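Monoglyceride lipase (Saccharomyces cerevisiae, PDB 4ZWN) hydrolyses monoacylglycerols to free fatty acids and glycerol, preferring monounsaturated substrates, and also takes part in breaking down fatty acid ethyl esters. Local coordinates at residues D319-Q322 with W323-H327; Q77-L80 with M81-S85; R285-S289 with A290-L294; V124-N127 with L128-K132. The protein carries 2 engineered substitutions. All coordinates share one frame; numbering follows the deposited sequence.

All four contacts are local, lying on the helices and one connection that surround the eight-stranded sheet of an alpha/beta hydrolase. Along the chain the order is contact 2 (helix 78-86), contact 4 (helix 113-134), contact 3 (the connection into strand 292-297, at one edge of the sheet) and contact 1 (helix 310-326). Contact 1 touches two of the others; its centre is about 15 Å from that of contact 2, 16 Å from contact 3 and 21 Å from contact 4. L324 CD1 packs on L84 CD2 of contact 2 at 3.9 Å, and H327 NE2 is probably hydrogen-bonded to D291 OD2 of contact 3. The C-terminal helix thus ties an early helix to the edge of the sheet.

Contact 1: D319-Q322 with W323-H327; sequences DMKQ and WLDKH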
loop_
_atom_site.group_PDB
_atom_site.type_symbol
_atom_site.label_atom_id
_atom_site.label_comp_id
_atom_site.label_asym_id
_atom_site.label_seq_id
_atom_site.Cartn_x
_atom_site.Cartn_y
_atom_site.Cartn_z
ATOM N N ASP A 319 -16.478 2.725 -2.002
ATOM C CA ASP A 319 -16.256 2.170 -3.329
ATOM C C ASP A 319 -15.479 0.864 -3.222
ATOM O O ASP A 319 -15.763 -0.098 -3.936
ATOM C CB ASP A 319 -15.523 3.170 -4.226
ATOM C CG ASP A 319 -16.416 4.311 -4.676
ATOM O OD1 ASP A 319 -17.654 4.170 -4.578
ATOM O OD2 ASP A 319 -15.884 5.347 -5.131
ATOM N N MET A 320 -14.510 0.826 -2.315
ATOM C CA MET A 320 -13.724 -0.381 -2.097
ATOM C C MET A 320 -14.580 -1.480 -1.474
ATOM O O MET A 320 -14.504 -2.643 -1.875
ATOM C CB MET A 320 -12.516 -0.081 -1.209
ATOM C CG MET A 320 -11.746 -1.318 -0.779
ATOM S SD MET A 320 -10.234 -0.915 0.112
ATOM C CE MET A 320 -9.733 -2.541 0.679
ATOM N N LYS A 321 -15.395 -1.097 -0.496
ATOM C CA LYS A 321 -16.290 -2.030 0.181
ATOM C C LYS A 321 -17.273 -2.658 -0.815
ATOM O O LYS A 321 -17.444 -3.878 -0.841
ATOM C CB LYS A 321 -17.040 -1.315 1.314
ATOM C CG LYS A 321 -17.813 -2.231 2.255
ATOM C CD LYS A 321 -19.300 -2.194 1.952
ATOM C CE LYS A 321 -20.095 -3.056 2.914
ATOM N NZ LYS A 321 -21.531 -3.085 2.522
ATOM N N GLN A 322 -17.896 -1.824 -1.641
ATOM C CA GLN A 322 -18.845 -2.311 -2.640
ATOM C C GLN A 322 -18.148 -3.183 -3.672
ATOM O O GLN A 322 -18.713 -4.167 -4.152
ATOM C CB GLN A 322 -19.553 -1.143 -3.332
ATOM C CG GLN A 322 -20.536 -0.402 -2.442
ATOM C CD GLN A 322 -21.086 0.847 -3.100
ATOM O OE1 GLN A 322 -20.700 1.197 -4.216
ATOM N NE2 GLN A 322 -21.995 1.527 -2.409
ATOM N N TRP A 323 -16.916 -2.814 -4.006
ATOM C CA TRP A 323 -16.124 -3.567 -4.966
ATOM C C TRP A 323 -15.801 -4.955 -4.423
ATOM O O TRP A 323 -15.866 -5.946 -5.152
ATOM C CB TRP A 323 -14.837 -2.814 -5.303
ATOM C CG TRP A 323 -14.050 -3.433 -6.409
ATOM C CD1 TRP A 323 -14.230 -3.247 -7.747
ATOM C CD2 TRP A 323 -12.948 -4.336 -6.273
ATOM N NE1 TRP A 323 -13.311 -3.982 -8.455
ATOM C CE2 TRP A 323 -12.512 -4.660 -7.572
ATOM C CE3 TRP A 323 -12.288 -4.901 -5.179
ATOM C CZ2 TRP A 323 -11.447 -5.524 -7.809
ATOM C CZ3 TRP A 323 -11.230 -5.760 -5.414
ATOM C CH2 TRP A 323 -10.819 -6.063 -6.719
ATOM N N LEU A 324 -15.456 -5.015 -3.139
ATOM C CA LEU A 324 -15.167 -6.281 -2.470
ATOM C C LEU A 324 -16.399 -7.175 -2.403
ATOM O O LEU A 324 -16.320 -8.374 -2.669
ATOM C CB LEU A 324 -14.636 -6.035 -1.057
ATOM C CG LEU A 324 -13.233 -5.446 -0.927
ATOM C CD1 LEU A 324 -12.950 -5.080 0.519
ATOM C CD2 LEU A 324 -12.198 -6.428 -1.449
ATOM N N ASP A 325 -17.531 -6.584 -2.030
ATOM C CA ASP A 325 -18.790 -7.315 -1.957
ATOM C C ASP A 325 -19.119 -7.938 -3.304
ATOM O O ASP A 325 -19.523 -9.097 -3.378
ATOM C CB ASP A 325 -19.932 -6.396 -1.511
ATOM C CG ASP A 325 -19.812 -5.978 -0.059
ATOM O OD1 ASP A 325 -19.069 -6.641 0.697
ATOM O OD2 ASP A 325 -20.467 -4.989 0.329
ATOM N N LYS A 326 -18.925 -7.162 -4.366
ATOM C CA LYS A 326 -19.200 -7.628 -5.720
ATOM C C LYS A 326 -18.381 -8.871 -6.072
ATOM O O LYS A 326 -18.846 -9.739 -6.814
ATOM C CB LYS A 326 -18.926 -6.509 -6.726
ATOM C CG LYS A 326 -19.312 -6.848 -8.151
ATOM C CD LYS A 326 -18.972 -5.713 -9.100
ATOM C CE LYS A 326 -19.447 -6.024 -10.507
ATOM N NZ LYS A 326 -18.964 -7.361 -10.955
ATOM N N HIS A 327 -17.174 -8.965 -5.520
ATOM C CA HIS A 327 -16.276 -10.071 -5.843
ATOM C C HIS A 327 -16.254 -11.107 -4.729
ATOM O O HIS A 327 -15.383 -11.995 -4.681
ATOM C CB HIS A 327 -14.881 -9.540 -6.135
ATOM C CG HIS A 327 -14.825 -8.667 -7.347
ATOM N ND1 HIS A 327 -15.124 -7.320 -7.314
ATOM C CD2 HIS A 327 -14.524 -8.952 -8.638
ATOM C CE1 HIS A 327 -14.999 -6.814 -8.527
ATOM N NE2 HIS A 327 -14.637 -7.782 -9.349
#
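The carbonyl oxygen of M320 takes the N-H of L324 at 2.9 Å, and the leucine CG lies 3.2 Å from the same oxygen. M320 and L324 run side by side, the methyl CE of M320 meeting L324 CD1 at 4.1 Å. Apolar chains, the methionine also pliable, suit this buried flank, where helix 310-326, the C-terminal helix of the alpha/beta hydrolase fold, packs on strands 138-143 and 165-169. On another flank K321 and D325 form an i to i+4 salt bridge, NZ to OD2 at 3.1 Å, the ammonium meeting the oxygen nearly end-on. With CG of K321 set opposite the backbone N (chi1 -169°), the bend at chi2 brings the chain across to the carboxylate. The other carboxylate oxygen, OD1, is bound by the hydroxyl of Y89. Were D325 replaced by an alanine, the K321 ammonium and the Y89 hydroxyl would probably be left without this partner. Where the helix ends, H327 folds back: its ND1 bonds W323 O at 2.7 Å in an almost straight line (179°), and CE1 sits over one face of the W323 indole, 3.3 Å above its plane and offset toward the rim.

Contact 2: Q77-L80 with M81-S85; sequences QFRL and MDHLS
This is an i to i+3 and i to i+4 contact within the first turns of helix 78-86, the crossover helix of the beta-alpha-beta unit between strands 62-67 and 89-94. It is largely buried; F78, L80, M81 and L84 suit the apolar surroundings, while D82 finds a polar partner in Y27. M81 N bonds the backbone oxygen of Q77, the N-cap residue, at 3.0 Å. The M81 chain bends at its last torsion (chi3 -72°), and its methyl CE swings back to the edge of the F78 ring, 3.7 Å from CD1 and near the ring plane. A thioether is supple enough to make that turn and still rest on strand 89-94. L80 and L84 cross at an angle, L80 CG meeting L84 CD1 at 4.0 Å, and both also pack on F317 of helix 310-326. The carbonyl oxygen of R79 is held twice by H83: by ND1 at 2.9 Å, the oxygen lying 23° out of the imidazole plane, and weakly by the backbone N at 3.4 Å. The ring also meets F313 and F317 edge-to-face, while the R79 guanidinium reaches E308 O and D310. As donor to a carbonyl, ND1 must carry a proton, so H83 could serve here even as the neutral imidazole.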
loop_
_atom_site.group_PDB
_atom_site.type_symbol
_atom_site.label_atom_id
_atom_site.label_comp_id
_atom_site.label_asym_id
_atom_site.label_seq_id
_atom_site.Cartn_x
_atom_site.Cartn_y
_atom_site.Cartn_z
ATOM N N GLN A 77 -2.763 2.298 8.856
ATOM C CA GLN A 77 -3.840 1.529 8.246
ATOM C C GLN A 77 -4.939 1.152 9.240
ATOM O O GLN A 77 -5.832 0.373 8.907
ATOM C CB GLN A 77 -3.280 0.271 7.581
ATOM C CG GLN A 77 -3.086 0.416 6.081
ATOM C CD GLN A 77 -2.184 1.580 5.722
ATOM O OE1 GLN A 77 -2.648 2.636 5.291
ATOM N NE2 GLN A 77 -0.882 1.389 5.893
ATOM N N PHE A 78 -4.881 1.712 10.448
ATOM C CA PHE A 78 -5.914 1.464 11.454
ATOM C C PHE A 78 -7.299 1.853 10.950
ATOM O O PHE A 78 -8.255 1.092 11.087
ATOM C CB PHE A 78 -5.623 2.228 12.749
ATOM C CG PHE A 78 -4.637 1.546 13.656
ATOM C CD1 PHE A 78 -3.990 0.386 13.258
ATOM C CD2 PHE A 78 -4.370 2.058 14.914
ATOM C CE1 PHE A 78 -3.082 -0.243 14.095
ATOM C CE2 PHE A 78 -3.468 1.433 15.755
ATOM C CZ PHE A 78 -2.824 0.282 15.343
ATOM N N ARG A 79 -7.390 3.048 10.375
ATOM C CA ARG A 79 -8.649 3.586 9.877
ATOM C C ARG A 79 -9.286 2.640 8.861
ATOM O O ARG A 79 -10.493 2.401 8.888
ATOM C CB ARG A 79 -8.410 4.966 9.259
ATOM C CG ARG A 79 -9.639 5.841 9.079
ATOM C CD ARG A 79 -9.221 7.177 8.467
ATOM N NE ARG A 79 -10.325 8.122 8.318
ATOM C CZ ARG A 79 -10.199 9.335 7.785
ATOM N NH1 ARG A 79 -9.016 9.750 7.348
ATOM N NH2 ARG A 79 -11.253 10.135 7.686
ATOM N N LEU A 80 -8.462 2.083 7.978
ATOM C CA LEU A 80 -8.951 1.177 6.944
ATOM C C LEU A 80 -9.371 -0.173 7.520
ATOM O O LEU A 80 -10.451 -0.679 7.215
ATOM C CB LEU A 80 -7.884 0.972 5.871
ATOM C CG LEU A 80 -8.234 -0.016 4.762
ATOM C CD1 LEU A 80 -9.503 0.419 4.033
ATOM C CD2 LEU A 80 -7.067 -0.154 3.796
ATOM N N MET A 81 -8.507 -0.750 8.348
ATOM C CA MET A 81 -8.767 -2.052 8.952
ATOM C C MET A 81 -9.983 -2.023 9.876
ATOM O O MET A 81 -10.723 -3.005 9.970
ATOM C CB MET A 81 -7.534 -2.533 9.719
ATOM C CG MET A 81 -6.335 -2.800 8.829
ATOM S SD MET A 81 -4.918 -3.541 9.663
ATOM C CE MET A 81 -4.336 -2.158 10.641
ATOM N N ASP A 82 -10.186 -0.898 10.553
ATOM C CA ASP A 82 -11.331 -0.737 11.442
ATOM C C ASP A 82 -12.641 -0.793 10.658
ATOM O O ASP A 82 -13.570 -1.504 11.038
ATOM C CB ASP A 82 -11.231 0.578 12.218
ATOM C CG ASP A 82 -12.198 0.642 13.391
ATOM O OD1 ASP A 82 -12.405 -0.401 14.052
ATOM O OD2 ASP A 82 -12.751 1.733 13.654
ATOM N N HIS A 83 -12.709 -0.047 9.557
ATOM C CA HIS A 83 -13.908 -0.026 8.721
ATOM C C HIS A 83 -14.133 -1.364 8.022
ATOM O O HIS A 83 -15.271 -1.803 7.868
ATOM C CB HIS A 83 -13.829 1.096 7.682
ATOM C CG HIS A 83 -14.119 2.458 8.233
ATOM N ND1 HIS A 83 -13.260 3.116 9.087
ATOM C CD2 HIS A 83 -15.174 3.288 8.050
ATOM C CE1 HIS A 83 -13.771 4.291 9.405
ATOM N NE2 HIS A 83 -14.932 4.420 8.789
ATOM N N LEU A 84 -13.052 -2.010 7.597
ATOM C CA LEU A 84 -13.161 -3.329 6.981
ATOM C C LEU A 84 -13.695 -4.352 7.979
ATOM O O LEU A 84 -14.501 -5.214 7.627
ATOM C CB LEU A 84 -11.810 -3.789 6.430
ATOM C CG LEU A 84 -11.333 -3.142 5.128
ATOM C CD1 LEU A 84 -9.919 -3.590 4.796
ATOM C CD2 LEU A 84 -12.280 -3.473 3.986
ATOM N N SER A 85 -13.241 -4.248 9.225
ATOM C CA SER A 85 -13.671 -5.154 10.284
ATOM C C SER A 85 -15.170 -5.028 10.536
ATOM O O SER A 85 -15.856 -6.024 10.769
ATOM C CB SER A 85 -12.893 -4.877 11.573
ATOM O OG SER A 85 -13.287 -5.756 12.611
#

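Contact 3: R285-S289 with A290-L294; sequences RDCPS and ADKEL. Engineered in segment 285-289: R285 (natural residue Gln).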
loop_
_atom_site.group_PDB
_atom_site.type_symbol
_atom_site.label_atom_id
_atom_site.label_comp_id
_atom_site.label_asym_id
_atom_site.label_seq_id
_atom_site.Cartn_x
_atom_site.Cartn_y
_atom_site.Cartn_z
ATOM N N ARG A 285 -5.322 1.373 -18.801
ATOM C CA ARG A 285 -5.320 1.238 -20.253
ATOM C C ARG A 285 -4.541 0.013 -20.724
ATOM O O ARG A 285 -5.005 -0.730 -21.591
ATOM C CB ARG A 285 -4.730 2.486 -20.902
ATOM C CG ARG A 285 -5.708 3.609 -21.113
ATOM C CD ARG A 285 -5.036 4.738 -21.869
ATOM N NE ARG A 285 -6.002 5.709 -22.363
ATOM C CZ ARG A 285 -6.462 5.737 -23.609
ATOM N NH1 ARG A 285 -6.035 4.848 -24.498
ATOM N NH2 ARG A 285 -7.346 6.659 -23.971
ATOM N N ASP A 286 -3.353 -0.190 -20.156
ATOM C CA ASP A 286 -2.476 -1.278 -20.584
ATOM C C ASP A 286 -2.888 -2.635 -20.010
ATOM O O ASP A 286 -2.541 -3.677 -20.568
ATOM C CB ASP A 286 -1.022 -0.985 -20.190
ATOM C CG ASP A 286 -0.458 0.243 -20.884
ATOM O OD1 ASP A 286 -0.996 0.642 -21.940
ATOM O OD2 ASP A 286 0.534 0.806 -20.371
ATOM N N CYS A 287 -3.614 -2.622 -18.897
ATOM C CA CYS A 287 -3.997 -3.862 -18.221
ATOM C C CYS A 287 -4.922 -4.708 -19.090
ATOM O O CYS A 287 -5.934 -4.216 -19.584
ATOM C CB CYS A 287 -4.670 -3.558 -16.881
ATOM S SG CYS A 287 -5.061 -5.018 -15.881
ATOM N N PRO A 288 -4.572 -5.990 -19.276
ATOM C CA PRO A 288 -5.300 -6.904 -20.164
ATOM C C PRO A 288 -6.557 -7.500 -19.535
ATOM O O PRO A 288 -7.371 -8.085 -20.249
ATOM C CB PRO A 288 -4.271 -8.001 -20.441
ATOM C CG PRO A 288 -3.467 -8.054 -19.187
ATOM C CD PRO A 288 -3.382 -6.630 -18.686
ATOM N N SER A 289 -6.706 -7.352 -18.222
ATOM C CA SER A 289 -7.833 -7.942 -17.505
ATOM C C SER A 289 -9.175 -7.394 -17.973
ATOM O O SER A 289 -9.283 -6.222 -18.339
ATOM C CB SER A 289 -7.688 -7.713 -16.001
ATOM O OG SER A 289 -8.821 -8.208 -15.310
ATOM N N ALA A 290 -10.192 -8.250 -17.953
ATOM C CA ALA A 290 -11.541 -7.864 -18.355
ATOM C C ALA A 290 -12.228 -7.036 -17.271
ATOM O O ALA A 290 -13.012 -6.135 -17.567
ATOM C CB ALA A 290 -12.366 -9.093 -18.678
ATOM N N ASP A 291 -11.924 -7.356 -16.017
ATOM C CA ASP A 291 -12.478 -6.647 -14.871
ATOM C C ASP A 291 -11.444 -5.656 -14.329
ATOM O O ASP A 291 -10.678 -5.979 -13.423
ATOM C CB ASP A 291 -12.897 -7.648 -13.786
ATOM C CG ASP A 291 -13.797 -7.036 -12.724
ATOM O OD1 ASP A 291 -13.904 -5.795 -12.655
ATOM O OD2 ASP A 291 -14.394 -7.810 -11.944
ATOM N N LYS A 292 -11.418 -4.456 -14.900
ATOM C CA LYS A 292 -10.473 -3.425 -14.475
ATOM C C LYS A 292 -11.171 -2.071 -14.390
ATOM O O LYS A 292 -12.091 -1.802 -15.152
ATOM C CB LYS A 292 -9.285 -3.348 -15.438
ATOM C CG LYS A 292 -9.665 -2.967 -16.861
ATOM C CD LYS A 292 -8.455 -2.957 -17.780
ATOM C CE LYS A 292 -8.828 -2.481 -19.176
ATOM N NZ LYS A 292 -7.633 -2.248 -20.035
ATOM N N GLU A 293 -10.733 -1.221 -13.466
ATOM C CA GLU A 293 -11.357 0.086 -13.289
ATOM C C GLU A 293 -10.447 1.081 -12.573
ATOM O O GLU A 293 -9.719 0.721 -11.652
ATOM C CB GLU A 293 -12.667 -0.054 -12.510
ATOM C CG GLU A 293 -13.441 1.247 -12.349
ATOM C CD GLU A 293 -14.647 1.102 -11.444
ATOM O OE1 GLU A 293 -14.827 0.012 -10.863
ATOM O OE2 GLU A 293 -15.412 2.079 -11.311
ATOM N N LEU A 294 -10.500 2.334 -13.009
ATOM C CA LEU A 294 -9.846 3.428 -12.304
ATOM C C LEU A 294 -10.881 4.401 -11.751
ATOM O O LEU A 294 -11.782 4.835 -12.470
ATOM C CB LEU A 294 -8.877 4.171 -13.225
ATOM C CG LEU A 294 -8.363 5.513 -12.695
ATOM C CD1 LEU A 294 -7.509 5.322 -11.449
ATOM C CD2 LEU A 294 -7.588 6.249 -13.767
#
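The backbone leaves helix 277-286 at C287, whose psi swings to 128°, and runs on through P288 to D291 toward the edge strand 292-297. It is the return connection of a beta-alpha-beta unit at the edge of the alpha/beta hydrolase sheet. K292 bridges this turn. Its CG stands between the backbone nitrogen and the carbonyl carbon (chi1 62°), and the rest of the chain is fully extended, carrying the ammonium back to the helix end. There NZ bonds C287 O at 2.6 Å, in the carbonyl plane, and also reaches I284 O. A long cationic side chain suits the place: it can span the gap, and its charge probably interacts well with the carbonyl-rich C-terminal end of a helix. On the way the methylenes are used as well, K292 CD lying 3.9 Å from C287 CB and 3.4 Å from S289 O. A methionine in place of K292, having no ammonium, would probably leave the carbonyls of C287 and I284 without this donor, and the link from strand to helix end would be lost. The hydroxyl of S289 can donate and accept at once: OG bonds K262 O and weakly accepts D291 N at 3.3 Å. Earlier in the turn, S289 N points at the thiol sulphur of C287, a weak bond of 3.7 Å helped by SG lying anti to the C287 backbone nitrogen (chi1 -175°).

Contact 4: V124-N127 with L128-K132; sequences VEKN and LSECK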
loop_
_atom_site.group_PDB
_atom_site.type_symbol
_atom_site.label_atom_id
_atom_site.label_comp_id
_atom_site.label_asym_id
_atom_site.label_seq_id
_atom_site.Cartn_x
_atom_site.Cartn_y
_atom_site.Cartn_z
ATOM N N VAL A 124 2.113 -13.764 2.098
ATOM C CA VAL A 124 1.033 -14.177 1.215
ATOM C C VAL A 124 0.678 -15.628 1.514
ATOM O O VAL A 124 -0.487 -15.964 1.720
ATOM C CB VAL A 124 1.409 -14.020 -0.275
ATOM C CG1 VAL A 124 0.489 -14.856 -1.151
ATOM C CG2 VAL A 124 1.359 -12.560 -0.686
ATOM N N GLU A 125 1.698 -16.480 1.561
ATOM C CA GLU A 125 1.499 -17.901 1.821
ATOM C C GLU A 125 0.954 -18.164 3.220
ATOM O O GLU A 125 0.212 -19.121 3.432
ATOM C CB GLU A 125 2.806 -18.661 1.620
ATOM C CG GLU A 125 3.290 -18.652 0.186
ATOM C CD GLU A 125 4.652 -19.286 0.035
ATOM O OE1 GLU A 125 5.269 -19.618 1.070
ATOM O OE2 GLU A 125 5.107 -19.453 -1.118
ATOM N N LYS A 126 1.329 -17.312 4.170
ATOM C CA LYS A 126 0.828 -17.414 5.536
ATOM C C LYS A 126 -0.676 -17.180 5.575
ATOM O O LYS A 126 -1.424 -17.962 6.166
ATOM C CB LYS A 126 1.539 -16.409 6.446
ATOM C CG LYS A 126 1.045 -16.398 7.888
ATOM C CD LYS A 126 1.701 -15.268 8.678
ATOM C CE LYS A 126 1.649 -15.511 10.184
ATOM N NZ LYS A 126 0.268 -15.470 10.737
ATOM N N ASN A 127 -1.113 -16.097 4.940
ATOM C CA ASN A 127 -2.530 -15.762 4.891
ATOM C C ASN A 127 -3.309 -16.727 4.011
ATOM O O ASN A 127 -4.460 -17.054 4.301
ATOM C CB ASN A 127 -2.721 -14.329 4.395
ATOM C CG ASN A 127 -2.366 -13.301 5.446
ATOM O OD1 ASN A 127 -3.171 -12.996 6.323
ATOM N ND2 ASN A 127 -1.156 -12.759 5.362
ATOM N N LEU A 128 -2.670 -17.175 2.935
ATOM C CA LEU A 128 -3.258 -18.147 2.024
ATOM C C LEU A 128 -3.559 -19.439 2.774
ATOM O O LEU A 128 -4.584 -20.083 2.548
ATOM C CB LEU A 128 -2.312 -18.412 0.849
ATOM C CG LEU A 128 -2.881 -18.439 -0.572
ATOM C CD1 LEU A 128 -3.924 -17.352 -0.764
ATOM C CD2 LEU A 128 -1.750 -18.268 -1.572
ATOM N N SER A 129 -2.660 -19.802 3.681
ATOM C CA SER A 129 -2.817 -21.006 4.484
ATOM C C SER A 129 -3.963 -20.854 5.474
ATOM O O SER A 129 -4.745 -21.782 5.684
ATOM C CB SER A 129 -1.517 -21.325 5.223
ATOM O OG SER A 129 -1.660 -22.482 6.027
ATOM N N GLU A 130 -4.059 -19.675 6.079
ATOM C CA GLU A 130 -5.092 -19.403 7.071
ATOM C C GLU A 130 -6.464 -19.209 6.434
ATOM O O GLU A 130 -7.486 -19.516 7.044
ATOM C CB GLU A 130 -4.722 -18.173 7.896
ATOM C CG GLU A 130 -3.466 -18.354 8.723
ATOM C CD GLU A 130 -3.171 -17.155 9.598
ATOM O OE1 GLU A 130 -4.022 -16.241 9.658
ATOM O OE2 GLU A 130 -2.089 -17.131 10.225
ATOM N N CYS A 131 -6.481 -18.696 5.207
ATOM C CA CYS A 131 -7.730 -18.489 4.484
ATOM C C CYS A 131 -8.195 -19.778 3.818
ATOM O O CYS A 131 -9.370 -19.925 3.485
ATOM C CB CYS A 131 -7.574 -17.385 3.437
ATOM S SG CYS A 131 -7.424 -15.723 4.133
ATOM N N LYS A 132 -7.258 -20.701 3.624
ATOM C CA LYS A 132 -7.541 -22.006 3.033
ATOM C C LYS A 132 -8.561 -22.772 3.861
ATOM O O LYS A 132 -9.527 -23.320 3.328
ATOM C CB LYS A 132 -6.249 -22.820 2.907
ATOM C CG LYS A 132 -6.444 -24.285 2.547
ATOM C CD LYS A 132 -5.781 -24.608 1.216
ATOM C CE LYS A 132 -5.572 -26.106 1.044
ATOM N NZ LYS A 132 -6.856 -26.859 1.012
#
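N127 and L128 give the most surface to this contact, followed by E130. The carbonyl oxygen of N127 receives the N-H of C131 at 2.8 Å, and the thiol of C131 folds over the same oxygen, SG at 3.3 Å. The amide of N127 has work of its own: ND2 bonds F123 O one turn back, and OD1 accepts R63 NH1, so a group that both donates and accepts suits this buried place. L128 N meets V124 O at 2.8 Å, in the carbonyl plane, and its side chain runs alongside that of V124, with L128 CD2 touching V124 CG1 at 4.1 Å. These branched apolar chains belong to the face by which helix 113-134 packs on the central sheet of the alpha/beta hydrolase fold. Both rest on strand 138-143, the strand whose end runs into the GXSXG motif. On another flank, E130 and K126 lie side by side in an i to i+4 salt bridge. E130 is extended beyond CG, the latter resting 3.3 Å from K126 O. K126 bends only at its last torsion (chi4 -67°), which turns NZ to E130 OE2 at 2.9 Å, on the syn side but 29° out of the carboxylate plane. E130 OE1 makes a second salt bridge, to R63 NH1, the very nitrogen that serves N127 OD1.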